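Local structure of CysQ, sulfite synthesis pathway protein (Bacteroides thetaiotaomicron VPI-5482, 3B8B) at residues 108-111 with 112-116; 42-45 with 46-49; 196-200 with 201-205; 137-140 with 141-144. The protein probably converts adenosine 3',5'-bisphosphate to AMP and phosphate with the help of magnesium, as a bacterial member of the inositol monophosphatase superfamily. One frame throughout, in Å; residues are numbered along the deposited sequence. Where two conformers were deposited one is given.

Interaction 1 (108-111 with 112-116). With SO4 (sulfate ion), chain F.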
loop_
_atom_site.group_PDB
_atom_site.type_symbol
_atom_site.label_atom_id
_atom_site.label_comp_id
_atom_site.label_asym_id
_atom_site.label_seq_id
_atom_site.Cartn_x
_atom_site.Cartn_y
_atom_site.Cartn_z
ATOM N N ASP A 108 -6.082 -4.840 3.064
ATOM C CA ASP A 108 -6.644 -3.513 3.356
ATOM C C ASP A 108 -7.842 -3.235 2.452
ATOM O O ASP A 108 -7.813 -3.511 1.252
ATOM C CB ASP A 108 -5.647 -2.387 3.163
ATOM C CG ASP A 108 -6.216 -1.035 3.609
ATOM O OD1 ASP A 108 -6.757 -0.963 4.739
ATOM O OD2 ASP A 108 -6.213 -0.116 2.783
ATOM N N GLY A 109 -8.874 -2.625 3.025
ATOM C CA GLY A 109 -10.075 -2.279 2.258
ATOM C C GLY A 109 -11.214 -3.194 2.577
ATOM O O GLY A 109 -11.731 -3.946 1.737
ATOM N N THR A 110 -11.587 -3.178 3.851
ATOM C CA THR A 110 -12.631 -4.021 4.363
ATOM C C THR A 110 -13.939 -3.909 3.585
ATOM O O THR A 110 -14.494 -4.925 3.141
ATOM C CB THR A 110 -12.852 -3.674 5.887
ATOM O OG1 THR A 110 -11.682 -4.098 6.586
ATOM C CG2 THR A 110 -14.067 -4.344 6.420
ATOM N N LYS A 111 -14.408 -2.685 3.408
ATOM C CA LYS A 111 -15.624 -2.415 2.687
ATOM C C LYS A 111 -15.482 -2.834 1.210
ATOM O O LYS A 111 -16.379 -3.448 0.635
ATOM C CB LYS A 111 -15.995 -0.942 2.842
ATOM C CG LYS A 111 -16.387 -0.582 4.309
ATOM C CD LYS A 111 -16.578 0.931 4.504
ATOM C CE LYS A 111 -17.009 1.297 5.940
ATOM N NZ LYS A 111 -16.979 2.795 6.097
ATOM N N GLU A 112 -14.324 -2.554 0.614
ATOM C CA GLU A 112 -14.086 -2.950 -0.797
ATOM C C GLU A 112 -14.248 -4.444 -0.973
ATOM O O GLU A 112 -14.768 -4.938 -1.968
ATOM C CB GLU A 112 -12.674 -2.526 -1.255
ATOM C CG GLU A 112 -12.485 -1.026 -1.428
ATOM C CD GLU A 112 -13.205 -0.451 -2.635
ATOM O OE1 GLU A 112 -13.365 -1.183 -3.641
ATOM O OE2 GLU A 112 -13.610 0.754 -2.585
ATOM N N PHE A 113 -13.796 -5.207 0.029
ATOM C CA PHE A 113 -13.898 -6.634 -0.024
ATOM C C PHE A 113 -15.325 -7.135 0.263
ATOM O O PHE A 113 -15.910 -7.872 -0.533
ATOM C CB PHE A 113 -12.906 -7.263 0.988
ATOM C CG PHE A 113 -12.858 -8.742 0.932
ATOM C CD1 PHE A 113 -11.975 -9.387 0.083
ATOM C CD2 PHE A 113 -13.712 -9.517 1.726
ATOM C CE1 PHE A 113 -11.931 -10.750 0.015
ATOM C CE2 PHE A 113 -13.683 -10.887 1.653
ATOM C CZ PHE A 113 -12.783 -11.513 0.800
ATOM N N ILE A 114 -15.868 -6.740 1.413
ATOM C CA ILE A 114 -17.157 -7.293 1.814
ATOM C C ILE A 114 -18.312 -6.798 0.938
ATOM O O ILE A 114 -19.223 -7.575 0.692
ATOM C CB ILE A 114 -17.468 -7.123 3.331
ATOM C CG1 ILE A 114 -17.691 -5.653 3.690
ATOM C CG2 ILE A 114 -16.353 -7.772 4.145
ATOM C CD1 ILE A 114 -18.001 -5.422 5.144
ATOM N N LYS A 115 -18.244 -5.561 0.453
ATOM C CA LYS A 115 -19.252 -5.046 -0.469
ATOM C C LYS A 115 -18.937 -5.374 -1.932
ATOM O O LYS A 115 -19.697 -5.018 -2.825
ATOM C CB LYS A 115 -19.393 -3.544 -0.297
ATOM C CG LYS A 115 -19.772 -3.155 1.128
ATOM C CD LYS A 115 -19.502 -1.700 1.367
ATOM C CE LYS A 115 -19.937 -1.289 2.771
ATOM N NZ LYS A 115 -20.243 0.164 2.868
ATOM N N ARG A 116 -17.827 -6.074 -2.174
ATOM C CA ARG A 116 -17.468 -6.550 -3.511
ATOM C C ARG A 116 -17.336 -5.404 -4.531
ATOM O O ARG A 116 -17.732 -5.544 -5.680
ATOM C CB ARG A 116 -18.445 -7.617 -3.978
ATOM C CG ARG A 116 -18.485 -8.815 -2.978
ATOM C CD ARG A 116 -19.343 -9.938 -3.445
ATOM N NE ARG A 116 -18.912 -10.540 -4.695
ATOM C CZ ARG A 116 -17.828 -11.285 -4.833
ATOM N NH1 ARG A 116 -17.037 -11.529 -3.795
ATOM N NH2 ARG A 116 -17.530 -11.788 -6.020
HETATM S S SO4 F . -19.466 4.021 3.978
HETATM O O1 SO4 F . -19.696 2.584 4.135
HETATM O O2 SO4 F . -20.530 4.776 4.637
HETATM O O3 SO4 F . -18.192 4.375 4.593
HETATM O O4 SO4 F . -19.463 4.361 2.554
#

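Interaction 2 (42-45 with 46-49)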
loop_
_atom_site.group_PDB
_atom_site.type_symbol
_atom_site.label_atom_id
_atom_site.label_comp_id
_atom_site.label_asym_id
_atom_site.label_seq_id
_atom_site.Cartn_x
_atom_site.Cartn_y
_atom_site.Cartn_z
ATOM N N TYR A 42 -12.642 -14.643 -2.552
ATOM C CA TYR A 42 -13.473 -13.599 -3.162
ATOM C C TYR A 42 -14.299 -14.143 -4.321
ATOM O O TYR A 42 -15.465 -13.746 -4.517
ATOM C CB TYR A 42 -12.589 -12.455 -3.627
ATOM C CG TYR A 42 -13.299 -11.188 -4.085
ATOM C CD1 TYR A 42 -13.855 -10.289 -3.171
ATOM C CD2 TYR A 42 -13.319 -10.837 -5.434
ATOM C CE1 TYR A 42 -14.448 -9.110 -3.592
ATOM C CE2 TYR A 42 -13.915 -9.665 -5.853
ATOM C CZ TYR A 42 -14.491 -8.812 -4.941
ATOM O OH TYR A 42 -15.045 -7.607 -5.358
ATOM N N GLU A 43 -13.694 -15.026 -5.107
ATOM C CA GLU A 43 -14.321 -15.557 -6.317
ATOM C C GLU A 43 -15.168 -16.803 -6.064
ATOM O O GLU A 43 -15.866 -17.259 -6.963
ATOM C CB GLU A 43 -13.263 -15.946 -7.354
ATOM C CG GLU A 43 -12.416 -14.835 -7.890
ATOM C CD GLU A 43 -11.568 -15.294 -9.068
ATOM O OE1 GLU A 43 -12.087 -15.337 -10.192
ATOM O OE2 GLU A 43 -10.395 -15.648 -8.862
ATOM N N ASP A 44 -15.081 -17.381 -4.875
ATOM C CA ASP A 44 -15.759 -18.663 -4.638
ATOM C C ASP A 44 -17.249 -18.396 -4.544
ATOM O O ASP A 44 -17.683 -17.598 -3.704
ATOM C CB ASP A 44 -15.249 -19.316 -3.362
ATOM C CG ASP A 44 -15.653 -20.784 -3.239
ATOM O OD1 ASP A 44 -16.678 -21.186 -3.814
ATOM O OD2 ASP A 44 -14.928 -21.530 -2.557
ATOM N N PRO A 45 -18.042 -19.054 -5.413
ATOM C CA PRO A 45 -19.493 -18.879 -5.363
ATOM C C PRO A 45 -20.088 -19.380 -4.042
ATOM O O PRO A 45 -21.149 -18.912 -3.637
ATOM C CB PRO A 45 -19.991 -19.724 -6.540
ATOM C CG PRO A 45 -18.921 -20.751 -6.749
ATOM C CD PRO A 45 -17.643 -20.003 -6.470
ATOM N N LYS A 46 -19.395 -20.303 -3.370
ATOM C CA LYS A 46 -19.821 -20.774 -2.043
ATOM C C LYS A 46 -19.529 -19.780 -0.906
ATOM O O LYS A 46 -20.026 -19.953 0.201
ATOM C CB LYS A 46 -19.167 -22.123 -1.705
ATOM C CG LYS A 46 -19.246 -23.146 -2.825
ATOM C CD LYS A 46 -19.113 -24.568 -2.297
ATOM C CE LYS A 46 -18.968 -25.588 -3.431
ATOM N NZ LYS A 46 -19.037 -27.007 -2.948
ATOM N N SER A 47 -18.719 -18.750 -1.159
ATOM C CA SER A 47 -18.425 -17.783 -0.111
ATOM C C SER A 47 -19.684 -17.023 0.226
ATOM O O SER A 47 -20.388 -16.558 -0.674
ATOM C CB SER A 47 -17.325 -16.800 -0.532
ATOM O OG SER A 47 -16.085 -17.469 -0.621
ATOM N N ASP A 48 -19.960 -16.894 1.523
ATOM C CA ASP A 48 -21.161 -16.206 1.999
ATOM C C ASP A 48 -20.815 -14.794 2.455
ATOM O O ASP A 48 -20.450 -14.560 3.616
ATOM C CB ASP A 48 -21.817 -16.999 3.130
ATOM C CG ASP A 48 -23.190 -16.453 3.515
ATOM O OD1 ASP A 48 -23.527 -15.302 3.137
ATOM O OD2 ASP A 48 -23.927 -17.189 4.207
ATOM N N PHE A 49 -20.960 -13.847 1.533
ATOM C CA PHE A 49 -20.621 -12.457 1.802
ATOM C C PHE A 49 -21.670 -11.712 2.648
ATOM O O PHE A 49 -21.587 -10.492 2.792
ATOM C CB PHE A 49 -20.316 -11.719 0.481
ATOM C CG PHE A 49 -18.897 -11.878 0.036
ATOM C CD1 PHE A 49 -18.452 -13.090 -0.489
ATOM C CD2 PHE A 49 -17.994 -10.836 0.186
ATOM C CE1 PHE A 49 -17.128 -13.253 -0.870
ATOM C CE2 PHE A 49 -16.678 -10.985 -0.201
ATOM C CZ PHE A 49 -16.235 -12.194 -0.715
#

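Interaction 3 (196-200 with 201-205). With SO4 (sulfate ion), chain F.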
loop_
_atom_site.group_PDB
_atom_site.type_symbol
_atom_site.label_atom_id
_atom_site.label_comp_id
_atom_site.label_asym_id
_atom_site.label_seq_id
_atom_site.Cartn_x
_atom_site.Cartn_y
_atom_site.Cartn_z
ATOM N N SER A 196 -15.538 5.441 0.176
ATOM C CA SER A 196 -16.313 5.353 1.420
ATOM C C SER A 196 -16.630 6.781 1.894
ATOM O O SER A 196 -16.190 7.764 1.297
ATOM C CB SER A 196 -15.470 4.660 2.497
ATOM O OG SER A 196 -15.067 3.327 2.159
ATOM N N HIS A 197 -17.411 6.904 2.954
ATOM C CA HIS A 197 -17.733 8.193 3.578
ATOM C C HIS A 197 -16.442 8.947 3.898
ATOM O O HIS A 197 -15.561 8.367 4.546
ATOM C CB HIS A 197 -18.565 7.920 4.853
ATOM C CG HIS A 197 -18.400 8.931 5.950
ATOM N ND1 HIS A 197 -19.219 10.031 6.086
ATOM C CD2 HIS A 197 -17.545 8.969 7.000
ATOM C CE1 HIS A 197 -18.854 10.720 7.154
ATOM N NE2 HIS A 197 -17.840 10.097 7.726
ATOM N N LEU A 198 -16.342 10.191 3.466
ATOM C CA LEU A 198 -15.190 11.040 3.744
ATOM C C LEU A 198 -15.448 11.743 5.071
ATOM O O LEU A 198 -16.589 12.045 5.408
ATOM C CB LEU A 198 -15.057 12.073 2.650
ATOM C CG LEU A 198 -14.919 11.513 1.217
ATOM C CD1 LEU A 198 -14.565 12.651 0.305
ATOM C CD2 LEU A 198 -13.868 10.405 1.194
ATOM N N THR A 199 -14.391 12.034 5.803
ATOM C CA THR A 199 -14.556 12.807 7.037
ATOM C C THR A 199 -14.828 14.280 6.691
ATOM O O THR A 199 -14.448 14.755 5.628
ATOM C CB THR A 199 -13.314 12.737 7.914
ATOM O OG1 THR A 199 -12.227 13.391 7.244
ATOM C CG2 THR A 199 -12.938 11.275 8.229
ATOM N N PRO A 200 -15.443 15.029 7.623
ATOM C CA PRO A 200 -15.650 16.456 7.369
ATOM C C PRO A 200 -14.340 17.217 7.272
ATOM O O PRO A 200 -14.298 18.240 6.602
ATOM C CB PRO A 200 -16.478 16.932 8.555
ATOM C CG PRO A 200 -16.609 15.838 9.440
ATOM C CD PRO A 200 -16.077 14.587 8.875
ATOM N N GLU A 201 -13.289 16.677 7.882
ATOM C CA GLU A 201 -11.961 17.311 7.849
ATOM C C GLU A 201 -11.368 17.179 6.453
ATOM O O GLU A 201 -10.935 18.164 5.840
ATOM C CB GLU A 201 -11.049 16.741 8.943
ATOM C CG GLU A 201 -11.574 17.016 10.344
ATOM C CD GLU A 201 -12.652 16.059 10.872
ATOM O OE1 GLU A 201 -12.970 15.038 10.237
ATOM O OE2 GLU A 201 -13.213 16.362 11.939
ATOM N N THR A 202 -11.451 15.981 5.901
ATOM C CA THR A 202 -11.000 15.765 4.526
ATOM C C THR A 202 -11.849 16.582 3.545
ATOM O O THR A 202 -11.313 17.260 2.658
ATOM C CB THR A 202 -11.011 14.277 4.160
ATOM O OG1 THR A 202 -10.140 13.541 5.048
ATOM C CG2 THR A 202 -10.539 14.091 2.692
ATOM N N GLU A 203 -13.164 16.572 3.722
ATOM C CA GLU A 203 -14.052 17.288 2.809
ATOM C C GLU A 203 -13.753 18.789 2.833
ATOM O O GLU A 203 -13.814 19.474 1.819
ATOM C CB GLU A 203 -15.509 17.037 3.167
ATOM C CG GLU A 203 -16.465 17.392 2.041
ATOM C CD GLU A 203 -16.521 16.314 0.976
ATOM O OE1 GLU A 203 -16.959 15.183 1.285
ATOM O OE2 GLU A 203 -16.113 16.596 -0.168
ATOM N N THR A 204 -13.419 19.304 4.015
ATOM C CA THR A 204 -13.088 20.720 4.154
ATOM C C THR A 204 -11.821 21.063 3.352
ATOM O O THR A 204 -11.771 22.083 2.672
ATOM C CB THR A 204 -12.931 21.079 5.653
ATOM O OG1 THR A 204 -14.216 20.998 6.290
ATOM C CG2 THR A 204 -12.414 22.560 5.840
ATOM N N TYR A 205 -10.808 20.220 3.453
ATOM C CA TYR A 205 -9.567 20.419 2.709
ATOM C C TYR A 205 -9.848 20.341 1.198
ATOM O O TYR A 205 -9.425 21.200 0.441
ATOM C CB TYR A 205 -8.522 19.412 3.098
ATOM C CG TYR A 205 -7.184 19.703 2.488
ATOM C CD1 TYR A 205 -6.366 20.661 3.020
ATOM C CD2 TYR A 205 -6.745 19.011 1.382
ATOM C CE1 TYR A 205 -5.150 20.928 2.470
ATOM C CE2 TYR A 205 -5.526 19.273 0.828
ATOM C CZ TYR A 205 -4.743 20.241 1.363
ATOM O OH TYR A 205 -3.521 20.521 0.812
HETATM S S SO4 F . -19.466 4.021 3.978
HETATM O O1 SO4 F . -19.696 2.584 4.135
HETATM O O2 SO4 F . -20.530 4.776 4.637
HETATM O O3 SO4 F . -18.192 4.375 4.593
HETATM O O4 SO4 F . -19.463 4.361 2.554
#

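Interaction 4 (137-140 with 141-144)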
loop_
_atom_site.group_PDB
_atom_site.type_symbol
_atom_site.label_atom_id
_atom_site.label_comp_id
_atom_site.label_asym_id
_atom_site.label_seq_id
_atom_site.Cartn_x
_atom_site.Cartn_y
_atom_site.Cartn_z
ATOM N N ILE A 137 2.506 -3.144 -3.214
ATOM C CA ILE A 137 1.048 -3.194 -3.132
ATOM C C ILE A 137 0.539 -4.048 -4.269
ATOM O O ILE A 137 0.919 -3.819 -5.429
ATOM C CB ILE A 137 0.447 -1.787 -3.234
ATOM C CG1 ILE A 137 0.847 -0.992 -1.999
ATOM C CG2 ILE A 137 -1.090 -1.805 -3.437
ATOM C CD1 ILE A 137 0.442 0.526 -2.080
ATOM N N TYR A 138 -0.280 -5.038 -3.934
ATOM C CA TYR A 138 -0.910 -5.886 -4.939
ATOM C C TYR A 138 -2.416 -5.719 -4.862
ATOM O O TYR A 138 -2.994 -5.742 -3.768
ATOM C CB TYR A 138 -0.529 -7.358 -4.762
ATOM C CG TYR A 138 -1.023 -8.250 -5.891
ATOM C CD1 TYR A 138 -0.782 -7.925 -7.237
ATOM C CD2 TYR A 138 -1.705 -9.441 -5.630
ATOM C CE1 TYR A 138 -1.228 -8.750 -8.250
ATOM C CE2 TYR A 138 -2.151 -10.243 -6.644
ATOM C CZ TYR A 138 -1.900 -9.917 -7.938
ATOM O OH TYR A 138 -2.330 -10.760 -8.940
ATOM N N VAL A 139 -3.034 -5.503 -6.025
ATOM C CA VAL A 139 -4.475 -5.317 -6.159
ATOM C C VAL A 139 -5.024 -6.600 -6.807
ATOM O O VAL A 139 -4.978 -6.755 -8.034
ATOM C CB VAL A 139 -4.820 -4.102 -7.054
ATOM C CG1 VAL A 139 -6.325 -3.815 -6.953
ATOM C CG2 VAL A 139 -3.986 -2.868 -6.650
ATOM N N PRO A 140 -5.431 -7.579 -5.978
ATOM C CA PRO A 140 -5.693 -8.906 -6.561
ATOM C C PRO A 140 -6.757 -8.974 -7.659
ATOM O O PRO A 140 -6.589 -9.707 -8.645
ATOM C CB PRO A 140 -6.081 -9.752 -5.343
ATOM C CG PRO A 140 -5.444 -9.088 -4.192
ATOM C CD PRO A 140 -5.545 -7.608 -4.501
ATOM N N VAL A 141 -7.859 -8.246 -7.512
ATOM C CA VAL A 141 -8.911 -8.286 -8.541
ATOM C C VAL A 141 -8.415 -7.802 -9.915
ATOM O O VAL A 141 -8.760 -8.374 -10.937
ATOM C CB VAL A 141 -10.154 -7.492 -8.093
ATOM C CG1 VAL A 141 -11.180 -7.392 -9.261
ATOM C CG2 VAL A 141 -10.796 -8.178 -6.842
ATOM N N LYS A 142 -7.591 -6.767 -9.896
ATOM C CA LYS A 142 -7.084 -6.112 -11.096
ATOM C C LYS A 142 -5.763 -6.676 -11.624
ATOM O O LYS A 142 -5.313 -6.260 -12.702
ATOM C CB LYS A 142 -6.889 -4.623 -10.805
ATOM C CG LYS A 142 -8.128 -3.880 -10.356
ATOM C CD LYS A 142 -7.916 -2.434 -10.325
ATOM C CE LYS A 142 -7.828 -1.893 -11.723
ATOM N NZ LYS A 142 -8.154 -0.484 -11.697
ATOM N N LYS A 143 -5.143 -7.570 -10.841
ATOM C CA LYS A 143 -3.838 -8.171 -11.133
ATOM C C LYS A 143 -2.804 -7.079 -11.412
ATOM O O LYS A 143 -1.995 -7.170 -12.348
ATOM C CB LYS A 143 -3.952 -9.185 -12.270
ATOM C CG LYS A 143 -4.810 -10.378 -11.893
ATOM C CD LYS A 143 -6.300 -10.131 -12.096
ATOM C CE LYS A 143 -7.161 -11.270 -11.500
ATOM N NZ LYS A 143 -8.604 -11.041 -11.712
ATOM N N GLU A 144 -2.844 -6.042 -10.576
ATOM C CA GLU A 144 -1.941 -4.894 -10.683
ATOM C C GLU A 144 -0.999 -4.886 -9.480
ATOM O O GLU A 144 -1.456 -4.968 -8.341
ATOM C CB GLU A 144 -2.773 -3.599 -10.826
ATOM C CG GLU A 144 -3.352 -3.533 -12.276
ATOM C CD GLU A 144 -4.026 -2.253 -12.729
ATOM O OE1 GLU A 144 -4.205 -1.323 -11.936
ATOM O OE2 GLU A 144 -4.380 -2.220 -13.933
#

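Interaction 1 (108-111 with 112-116)
K111 and K115, one helical turn apart, run side by side and point the same way, their methylene chains touching along their length with CB of K111 3.9 Å from CD of K115. Both start with CG opposite the carbonyl carbon (chi1 -67° and -58°) and stay extended beyond it, which carries the two ammonium groups out together to one sulfate ion, probably from the crystallisation liquor. In the conformer described, one of two for this lysine, K115 NZ gives a hydrogen bond of 2.8 Å to sulfate O1. K111 NZ bonds to O3, though the modelled length of 2.5 Å is so short as to be doubtful. The shared anion probably offsets the two positive charges, the NZ atoms of K111 and K115 being 5.3 Å apart. I114 lays CG1 against the carbonyl oxygen of T110 in the conformer described, while the ring of F113 leads away from this turn. D108 and G109 lead into helix 110-114 and T110 opens it; all three are predicted to take part in substrate binding, with D108 also a predicted magnesium ligand, as in inositol monophosphatase relatives. G109 is the N-cap; its O accepts from F113 N at 3.0 Å, and its backbone angles would jam a CB against the preceding carbonyl. I114 N meets T110 O almost straight, at 2.9 Å, and K115 N reaches K111 O at 2.8 Å. R116 closes the helix with positive phi in a Schellman motif. E112, bent at chi2, turns its carboxylate out of the turn, to a salt bridge from OE2 to R195 and a hydrogen bond from E119 N to OE1.

Interaction 2 (42-45 with 46-49)
Y42 brings CD1 of its ring to within 3.9 Å of CZ at the far end of the F49 ring. The two side chains cross at about a right angle. Their ring planes are 83° apart, and the approach is oblique, with 5.9 Å between the centroids. CZ of F49 also lies 3.9 Å from Y42 CA, which tucks the phenylalanine against the end of the tyrosine's helix as well as its ring. Between these two residues the chain reverses through a type I beta turn from D44 to S47, closed by S47 N on D44 O at 3.0 Å, a donor that stands well above the carbonyl plane. D44 also supports the turn with its side chain. With CG anti to the backbone N (chi1 -166°), OD1 comes round to accept from K46 N at 2.9 Å, met from above the carboxylate plane, in the manner of an Asx turn. S47 turns OG back past D44 CB, at 3.4 Å, and bonds to the carbonyl of I41. The contact therefore folds the loop leading to helix 59-75 back over the C-terminal end of helix 20-43, where Y42 and F49 meet F113 of helix 110-114 and the guanidinium of R116.

Interaction 3 (196-200 with 201-205)
T199 OG1 receives two bonds from T202, one from the backbone N and one from the hydroxyl OG1, each 3.0 Å long. T199 is at the N-cap of helix 200-212, and the N-H bond, nearly straight at 165°, is its capping bond. Its OG1 sits between the backbone N and the carbonyl carbon (chi1 66°), turned toward the first turn of the helix. T199 O then takes E203 N at 2.9 Å, nearly in line with the carbonyl. One residue on, P200 O is gripped by both N and OG1 of T204, the hydroxyl at 2.8 Å, and the two donors arrive from opposite faces of the carbonyl plane. E201, bent at chi2, folds back alongside the proline ring and brings OE1 to 3.3 Å from T199 CB. E203 crosses L198 at about a right angle, its OE1 3.6 Å from L198 CD1 in the conformer described. Placing a valine at T199 would probably leave T202 N and the T202 hydroxyl without their shared acceptor, and F241 O without its bond to the T199 hydroxyl. Beyond this shell, F241 holds both threonines: its backbone O bonds T199 OG1 and its N bonds T202 OG1. Upstream, H197 N donates to the sulfate ion, at 3.1 Å to O3. The segment thus links strand 189-193 to helix 200-212, whose start rests on the F241 loop, with E201 on W283 and, a turn further on, Y205 on I285 of strand 280-288.

Interaction 4 (137-140 with 141-144)
V139 and E144 pair through their backbones: V139 N gives E144 O a straight bond of 2.9 Å, nearly in line with the carbonyl, while E144 N returns a weak one of 3.4 Å to V139 O. K143 and E144 both face V139, which makes this a G1 beta bulge, with K143 in the positive-phi position. K142 N adds a weak bond to V139 O. The polar side-chain contact is that of K143, which in the conformer described bends at chi2 (84°) so that its chain doubles back over the turn, NZ reaching V141 O at 2.8 Å from above the carbonyl plane. The apolar contact is between V139 and K142, which run alongside each other with CG1 of the valine 3.9 Å from CG of the lysine. Y138 makes van der Waals contacts with backbone atoms as it crosses K143 obliquely: its ring CD1 is 3.2 Å from E144 O and its OH 3.7 Å from K143 CA. That hydroxyl bonds to the carbonyl of I160. Cutting Y138 back to an alanine would probably open a gap beside K143 and leave I160 O without its hydroxyl partner. The turn joins neighbouring antiparallel strands 131-139 and 144-149 of the six-stranded sheet, with Y138, V141 and K143 against helix 20-43 and I137 and V139 reaching both strand 121-128 and helix 225-232.

Interactions 3, 1, 2 and 4 touch one another in that order. R116 NH1 of interaction 1 reaches Y42 O of interaction 2 at 2.8 Å, probably as a hydrogen bond, and F113 O lies 3.2 Å from F49 CE2, so the end of helix 110-114 is packed against the 42-49 turn. The sulfate bridges interactions 1 and 3, whose centres are about 19 Å apart, and K111 CD also touches S196 OG at 3.7 Å. Interaction 4 meets interaction 2 through Y42 CE2 and V141 CG2, 3.6 Å apart, but stays about 7 Å from interaction 1 at the nearest atoms. Only interaction 1 holds predicted metal and substrate ligands; the side chain of I137 in interaction 4 is about 8 Å from that of D108.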